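Local coordinates for protein tryptophanyl-tRNA synthetase (Thermus thermophilus, PDB 2EL7) that probably catalyses the ATP-dependent attachment of tryptophan to its cognate tRNA, working as a homodimer of the class I synthetase family, at residues A[139-144]-A[170-175]; A[1-6]-A[36-41]; A[153-158]-A[176-181]. All blocks are in the same frame, centred on the assembly; numbering follows the deposited sequence.

Contact 1. Residues A[139-144]-A[170-175]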
# COMPACT_ATOMS: atom_id res chain seq x y z
N ILE A 139 8.23 9.75 -4.02
CA ILE A 139 8.71 9.79 -2.63
C ILE A 139 10.13 10.38 -2.58
O ILE A 139 10.55 10.94 -1.55
CB ILE A 139 8.76 8.40 -2.00
CG1 ILE A 139 8.88 8.51 -0.49
CG2 ILE A 139 10.02 7.64 -2.49
CD1 ILE A 139 7.59 8.50 0.22
N TYR A 140 10.87 10.23 -3.69
CA TYR A 140 12.24 10.70 -3.81
C TYR A 140 12.33 11.97 -4.65
O TYR A 140 13.44 12.45 -4.97
CB TYR A 140 13.12 9.61 -4.47
CG TYR A 140 13.15 8.28 -3.74
CD1 TYR A 140 12.72 7.10 -4.36
CD2 TYR A 140 13.54 8.22 -2.41
CE1 TYR A 140 12.67 5.91 -3.66
CE2 TYR A 140 13.49 7.05 -1.70
CZ TYR A 140 13.04 5.89 -2.32
OH TYR A 140 12.87 4.76 -1.54
N LYS A 141 11.16 12.50 -5.02
CA LYS A 141 11.08 13.71 -5.82
C LYS A 141 11.93 13.62 -7.07
O LYS A 141 12.53 14.60 -7.48
CB LYS A 141 11.53 14.93 -5.01
CG LYS A 141 10.42 15.84 -4.48
CD LYS A 141 9.84 15.36 -3.17
CE LYS A 141 8.77 16.30 -2.60
NZ LYS A 141 9.27 17.54 -1.94
N ALA A 142 12.01 12.44 -7.67
CA ALA A 142 12.79 12.29 -8.91
C ALA A 142 12.04 13.01 -10.02
O ALA A 142 10.82 12.93 -10.10
CB ALA A 142 12.97 10.78 -9.29
N ASP A 143 12.75 13.69 -10.91
CA ASP A 143 12.09 14.40 -12.00
C ASP A 143 12.33 13.73 -13.35
O ASP A 143 11.78 14.14 -14.36
CB ASP A 143 12.56 15.87 -12.05
CG ASP A 143 14.05 15.99 -12.34
OD1 ASP A 143 14.78 16.57 -11.52
OD2 ASP A 143 14.49 15.51 -13.39
N THR A 144 13.16 12.70 -13.36
CA THR A 144 13.43 12.02 -14.62
C THR A 144 13.46 10.52 -14.39
O THR A 144 13.95 10.03 -13.36
CB THR A 144 14.77 12.48 -15.20
OG1 THR A 144 14.74 13.91 -15.35
CG2 THR A 144 15.01 11.85 -16.58
N GLY A 170 -1.31 21.63 -2.02
CA GLY A 170 -0.21 22.59 -2.03
C GLY A 170 0.93 21.98 -2.83
O GLY A 170 1.15 20.77 -2.75
N GLU A 171 1.66 22.80 -3.59
CA GLU A 171 2.74 22.29 -4.44
C GLU A 171 3.68 21.38 -3.66
O GLU A 171 4.31 21.80 -2.70
CB GLU A 171 3.55 23.43 -5.08
CG GLU A 171 4.50 22.92 -6.20
CD GLU A 171 5.33 24.01 -6.87
OE1 GLU A 171 6.11 24.67 -6.15
OE2 GLU A 171 5.22 24.18 -8.11
N THR A 172 3.79 20.13 -4.09
CA THR A 172 4.64 19.20 -3.36
C THR A 172 5.57 18.37 -4.21
O THR A 172 6.74 18.17 -3.85
CB THR A 172 3.79 18.22 -2.55
OG1 THR A 172 2.89 18.94 -1.69
CG2 THR A 172 4.68 17.34 -1.72
N PHE A 173 5.05 17.87 -5.33
CA PHE A 173 5.80 16.98 -6.19
C PHE A 173 6.09 17.49 -7.60
O PHE A 173 5.30 18.22 -8.19
CB PHE A 173 5.04 15.65 -6.35
CG PHE A 173 4.84 14.89 -5.08
CD1 PHE A 173 3.58 14.78 -4.51
CD2 PHE A 173 5.88 14.19 -4.50
CE1 PHE A 173 3.36 13.99 -3.38
CE2 PHE A 173 5.68 13.40 -3.37
CZ PHE A 173 4.41 13.29 -2.81
N PRO A 174 7.25 17.09 -8.15
CA PRO A 174 7.62 17.51 -9.51
C PRO A 174 6.84 16.57 -10.38
O PRO A 174 6.39 15.54 -9.90
CB PRO A 174 9.12 17.21 -9.57
CG PRO A 174 9.19 15.92 -8.73
CD PRO A 174 8.35 16.33 -7.53
N GLU A 175 6.68 16.92 -11.65
CA GLU A 175 5.99 16.07 -12.63
C GLU A 175 7.12 15.39 -13.38
O GLU A 175 7.75 15.98 -14.24
CB GLU A 175 5.17 16.92 -13.60
CG GLU A 175 3.93 17.53 -12.96
CD GLU A 175 3.14 18.42 -13.89
OE1 GLU A 175 2.78 17.95 -14.99
OE2 GLU A 175 2.88 19.58 -13.52
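Lys141 runs its aliphatic chain across Pro174 at about a right angle, with CG 3.7 Å from Pro174 CD. Two bends shape the lysine, one at chi2 (85°) and one at chi4 (-78°), and the straight portion between them carries CE across to Phe173, the two side chains again crossing at about a right angle. There Lys141 CE lies 4.1 Å from Phe173 CD2, approaching the ring obliquely. The final bend takes NZ on to a salt bridge with Glu320 of helix 296-324, so the charge is answered outside these two loops while the methylenes do the packing. Lys141 is the C-prime residue of a Schellman motif that ends helix 124-139, with positive phi (52°) and Ala142 N returning to Ile137 O. Just beyond, Ala142 O lies 3.7 Å from Pro174 CG, leaving the proline ring against both the lysine stem and the carbonyl of Ala142. On the other loop Thr172 rests its CG2 over the centre of the Phe173 ring, 3.9 Å above its plane. The hydroxyl of the same threonine is turned back, Thr172 OG1 donating to Gly170 O at 2.7 Å from above the carbonyl plane. Asp143 CB faces Pro174 CB more loosely, at 4.4 Å; the aspartate's OD1 instead accepts from the backbone nitrogens of Lys2 and Arg3.

Contact 2. Residues A[1-6]-A[36-41]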
# COMPACT_ATOMS: atom_id res chain seq x y z
N MET A 1 17.01 18.16 -15.53
CA MET A 1 17.37 16.86 -14.86
C MET A 1 18.18 17.08 -13.59
O MET A 1 19.37 17.40 -13.66
CB MET A 1 18.18 15.99 -15.83
CG MET A 1 18.51 14.60 -15.35
SD MET A 1 19.61 13.70 -16.51
CE MET A 1 18.55 12.48 -17.16
N LYS A 2 17.55 16.93 -12.42
CA LYS A 2 18.25 17.08 -11.14
C LYS A 2 18.39 15.74 -10.41
O LYS A 2 19.43 15.40 -9.87
CB LYS A 2 17.51 18.03 -10.19
CG LYS A 2 17.47 19.50 -10.59
CD LYS A 2 16.68 20.25 -9.53
CE LYS A 2 16.62 21.73 -9.80
NZ LYS A 2 15.83 22.42 -8.73
N ARG A 3 17.30 14.97 -10.37
CA ARG A 3 17.36 13.69 -9.71
C ARG A 3 16.66 12.66 -10.55
O ARG A 3 15.53 12.86 -10.99
CB ARG A 3 16.70 13.73 -8.33
CG ARG A 3 16.75 12.38 -7.64
CD ARG A 3 16.26 12.49 -6.23
NE ARG A 3 17.22 13.22 -5.42
CZ ARG A 3 16.90 13.87 -4.31
NH1 ARG A 3 17.85 14.50 -3.65
NH2 ARG A 3 15.65 13.91 -3.86
N VAL A 4 17.34 11.56 -10.79
CA VAL A 4 16.80 10.51 -11.61
C VAL A 4 16.51 9.24 -10.82
O VAL A 4 17.25 8.90 -9.91
CB VAL A 4 17.77 10.19 -12.79
CG1 VAL A 4 17.33 8.92 -13.53
CG2 VAL A 4 17.79 11.37 -13.76
N LEU A 5 15.41 8.57 -11.14
CA LEU A 5 15.10 7.32 -10.49
C LEU A 5 15.05 6.27 -11.59
O LEU A 5 14.24 6.38 -12.52
CB LEU A 5 13.77 7.34 -9.76
CG LEU A 5 13.51 5.93 -9.17
CD1 LEU A 5 14.45 5.63 -8.00
CD2 LEU A 5 12.08 5.81 -8.71
N SER A 6 15.92 5.27 -11.50
CA SER A 6 15.93 4.21 -12.50
C SER A 6 15.62 2.86 -11.86
O SER A 6 16.25 2.47 -10.88
CB SER A 6 17.29 4.16 -13.22
OG SER A 6 17.61 5.42 -13.80
N ASP A 36 22.69 11.93 -6.89
CA ASP A 36 21.30 12.14 -7.22
C ASP A 36 20.86 11.27 -8.38
O ASP A 36 19.83 11.52 -9.01
CB ASP A 36 21.05 13.61 -7.49
CG ASP A 36 20.75 14.36 -6.22
OD1 ASP A 36 21.29 15.47 -6.04
OD2 ASP A 36 19.96 13.83 -5.39
N ALA A 37 21.65 10.25 -8.65
CA ALA A 37 21.27 9.28 -9.67
C ALA A 37 20.82 8.08 -8.85
O ALA A 37 21.62 7.21 -8.55
CB ALA A 37 22.47 8.90 -10.55
N PHE A 38 19.54 8.05 -8.46
CA PHE A 38 19.01 6.92 -7.68
C PHE A 38 18.73 5.69 -8.51
O PHE A 38 18.08 5.77 -9.57
CB PHE A 38 17.72 7.31 -6.96
CG PHE A 38 17.92 8.24 -5.80
CD1 PHE A 38 16.97 8.31 -4.79
CD2 PHE A 38 19.04 9.04 -5.71
CE1 PHE A 38 17.14 9.16 -3.73
CE2 PHE A 38 19.22 9.88 -4.65
CZ PHE A 38 18.26 9.94 -3.65
N PHE A 39 19.21 4.54 -8.04
CA PHE A 39 18.97 3.29 -8.76
C PHE A 39 18.30 2.36 -7.79
O PHE A 39 18.87 2.02 -6.77
CB PHE A 39 20.27 2.69 -9.30
CG PHE A 39 20.93 3.52 -10.38
CD1 PHE A 39 21.87 4.51 -10.05
CD2 PHE A 39 20.62 3.31 -11.72
CE1 PHE A 39 22.50 5.26 -11.04
CE2 PHE A 39 21.24 4.05 -12.74
CZ PHE A 39 22.18 5.03 -12.41
N CYS A 40 17.06 1.97 -8.13
CA CYS A 40 16.22 1.14 -7.27
C CYS A 40 15.93 -0.26 -7.81
O CYS A 40 15.30 -0.41 -8.85
CB CYS A 40 14.89 1.88 -7.04
SG CYS A 40 13.72 1.21 -5.81
N ILE A 41 16.38 -1.29 -7.07
CA ILE A 41 16.15 -2.67 -7.44
C ILE A 41 14.71 -2.94 -6.96
O ILE A 41 14.45 -3.07 -5.76
CB ILE A 41 17.16 -3.61 -6.70
CG1 ILE A 41 18.57 -3.39 -7.26
CG2 ILE A 41 16.74 -5.07 -6.87
CD1 ILE A 41 19.66 -4.19 -6.53
O HOH W 1 19.16 6.72 -11.84
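Arg3 grips Asp36 side-on, giving two nitrogens to one oxygen: NE and NH1 each stand 2.8 Å from Asp36 OD2. The oxygen lies in the guanidinium plane, yet both donors reach it from the same face of the carboxylate, whose plane is turned 42° from that of the guanidinium. This salt bridge sits at the start of a parallel strand pair, 4-8 beside 37-41, joined through helix 16-33 in the beta-alpha-beta unit that opens the Rossmann-type fold. Backbone bonds then follow the parallel register: Val4 N to Asp36 O, Phe38 N to Val4 O, Ser6 N to Phe38 O and Cys40 N to Ser6 O. Extended through chi1 and chi2, the arginine lays CD over the centre of the Phe38 ring, a CH-pi contact of 4.1 Å from Arg3 CD to the centroid, and the bend at chi3 (-70°) then swings NE toward Asp36. On the same face, Leu5 CD1 packs between two beta carbons, 3.8 Å from Phe38 CB and 3.9 Å from Cys40 CB. On the other, Ser6 CB lies 3.7 Å from Phe39 CD2, and a water bonded to Ser6 OG donates to Phe38 O at 2.7 Å while sitting over the centre of the Phe39 ring.

Contact 3. Residues A[153-158]-A[176-181]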
# COMPACT_ATOMS: atom_id res chain seq x y z
N GLN A 153 3.53 5.12 -20.35
CA GLN A 153 2.23 5.24 -19.67
C GLN A 153 2.29 5.44 -18.16
O GLN A 153 1.57 6.29 -17.62
CB GLN A 153 1.33 4.03 -19.95
CG GLN A 153 0.35 4.25 -21.08
CD GLN A 153 -0.94 3.45 -20.94
OE1 GLN A 153 -0.93 2.23 -20.78
NE2 GLN A 153 -2.07 4.15 -20.99
N HIS A 154 3.14 4.69 -17.46
CA HIS A 154 3.20 4.87 -16.02
C HIS A 154 3.87 6.18 -15.63
O HIS A 154 3.67 6.68 -14.52
CB HIS A 154 3.83 3.64 -15.31
CG HIS A 154 5.33 3.59 -15.34
ND1 HIS A 154 6.05 3.19 -16.45
CD2 HIS A 154 6.24 3.78 -14.35
CE1 HIS A 154 7.33 3.13 -16.14
NE2 HIS A 154 7.47 3.48 -14.87
N ILE A 155 4.67 6.77 -16.51
CA ILE A 155 5.23 8.06 -16.15
C ILE A 155 4.11 9.09 -16.30
O ILE A 155 4.03 10.03 -15.53
CB ILE A 155 6.46 8.48 -17.00
CG1 ILE A 155 7.74 7.76 -16.56
CG2 ILE A 155 6.81 9.90 -16.70
CD1 ILE A 155 7.60 6.36 -16.06
N GLU A 156 3.24 8.91 -17.29
CA GLU A 156 2.11 9.83 -17.46
C GLU A 156 1.15 9.74 -16.27
O GLU A 156 0.61 10.75 -15.82
CB GLU A 156 1.37 9.56 -18.78
CG GLU A 156 2.16 10.04 -20.01
CD GLU A 156 1.70 9.45 -21.36
OE1 GLU A 156 2.29 9.85 -22.40
OE2 GLU A 156 0.76 8.60 -21.39
N LEU A 157 0.93 8.53 -15.75
CA LEU A 157 0.05 8.37 -14.60
C LEU A 157 0.65 9.13 -13.44
O LEU A 157 -0.06 9.83 -12.71
CB LEU A 157 -0.09 6.89 -14.22
CG LEU A 157 -0.92 6.60 -12.96
CD1 LEU A 157 -2.39 6.88 -13.24
CD2 LEU A 157 -0.72 5.17 -12.48
N THR A 158 1.96 9.00 -13.26
CA THR A 158 2.67 9.66 -12.18
C THR A 158 2.52 11.19 -12.22
O THR A 158 2.30 11.82 -11.17
CB THR A 158 4.16 9.29 -12.21
OG1 THR A 158 4.27 7.86 -12.20
CG2 THR A 158 4.91 9.84 -11.00
N PRO A 176 7.41 14.13 -13.06
CA PRO A 176 8.50 13.46 -13.76
C PRO A 176 8.36 13.33 -15.25
O PRO A 176 7.25 13.21 -15.77
CB PRO A 176 8.58 12.10 -13.06
CG PRO A 176 7.19 11.90 -12.60
CD PRO A 176 6.76 13.23 -12.09
N GLN A 177 9.49 13.36 -15.93
CA GLN A 177 9.50 13.21 -17.37
C GLN A 177 10.24 11.93 -17.73
O GLN A 177 11.22 11.56 -17.07
CB GLN A 177 10.17 14.41 -18.03
CG GLN A 177 9.21 15.57 -18.26
CD GLN A 177 9.93 16.83 -18.70
OE1 GLN A 177 10.82 16.78 -19.56
NE2 GLN A 177 9.55 17.97 -18.11
N ALA A 178 9.74 11.25 -18.76
CA ALA A 178 10.35 10.02 -19.24
C ALA A 178 11.63 10.35 -20.00
O ALA A 178 11.70 11.37 -20.71
CB ALA A 178 9.39 9.30 -20.15
N LEU A 179 12.65 9.52 -19.84
CA LEU A 179 13.90 9.71 -20.56
C LEU A 179 14.05 8.48 -21.43
O LEU A 179 14.29 7.38 -20.92
CB LEU A 179 15.09 9.80 -19.60
CG LEU A 179 16.50 9.84 -20.22
CD1 LEU A 179 16.64 11.08 -21.10
CD2 LEU A 179 17.57 9.85 -19.12
N LEU A 180 13.87 8.66 -22.73
CA LEU A 180 14.01 7.56 -23.67
C LEU A 180 15.47 7.40 -24.03
O LEU A 180 16.31 8.21 -23.65
CB LEU A 180 13.17 7.82 -24.92
CG LEU A 180 11.68 7.81 -24.60
CD1 LEU A 180 10.85 8.23 -25.80
CD2 LEU A 180 11.29 6.42 -24.19
N ASN A 181 15.77 6.36 -24.80
CA ASN A 181 17.14 6.03 -25.19
C ASN A 181 17.22 5.62 -26.67
O ASN A 181 17.63 4.49 -27.01
CB ASN A 181 17.60 4.89 -24.27
CG ASN A 181 19.07 4.59 -24.38
OD1 ASN A 181 19.88 5.46 -24.68
ND2 ASN A 181 19.43 3.33 -24.12
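Thr158, which packs against Pro176, holds the carbonyl oxygen of His154 by two bonds: Thr158 OG1 donates to His154 O at 2.7 Å, and Thr158 N reaches His154 O at 3.1 Å. The hydroxyl is thus folded back on its own helix, with OG1 beside the backbone N (chi1 -54°), and that same rotation sends the methyl group across to the other segment. Thr158 CG2 stands 3.5 Å from Pro176 CG, the two side chains crossing at about a right angle. A serine here would keep the hydroxyl but lose the methyl, and would probably open a gap beside the proline ring. One turn earlier, Ile155 meets backbone more than side chain: its CG2 lies 3.5 Å from Pro176 O and 3.8 Å from Ala178 N, resting on the peptides on either side of Gln177, where strand 177-179 begins. The other branch is in looser contact, with Ile155 CG1 4.2 Å from Ala178 CB. Pro176 O also accepts a hydrogen bond from Arg159 of the same helix, giving this largely apolar seam a polar tie. Helix 153-169 is here lying against the very strand it leads to, the packing of a beta-alpha-beta crossover, in which strands 144-146 and 177-179 run parallel in the nucleotide-binding Rossmann-type fold.

In the fold
Contact 2 closes first along the chain; contacts 1 and 3 follow, their segments alternating so that 139-144 and 153-158 precede 170-175 and 176-181. All three centres lie 12 to 13 Å apart. Contact 2 joins strands 4-8 and 37-41, whereas contact 3 lies within the unit of strand 144-146, helix 153-169 and strand 177-179, and contact 1 joins the two loops that run into its strands. The loop 139-144 ties the two regions together: Tyr140 O probably accepts from Arg3 NH2, Asp143 N probably bonds to Arg3 O, and Asp143 O probably takes Gln177 N. Two crossover units well apart in the chain are thereby joined in one Rossmann-type core, near which lies Asp136, predicted to bind tryptophan.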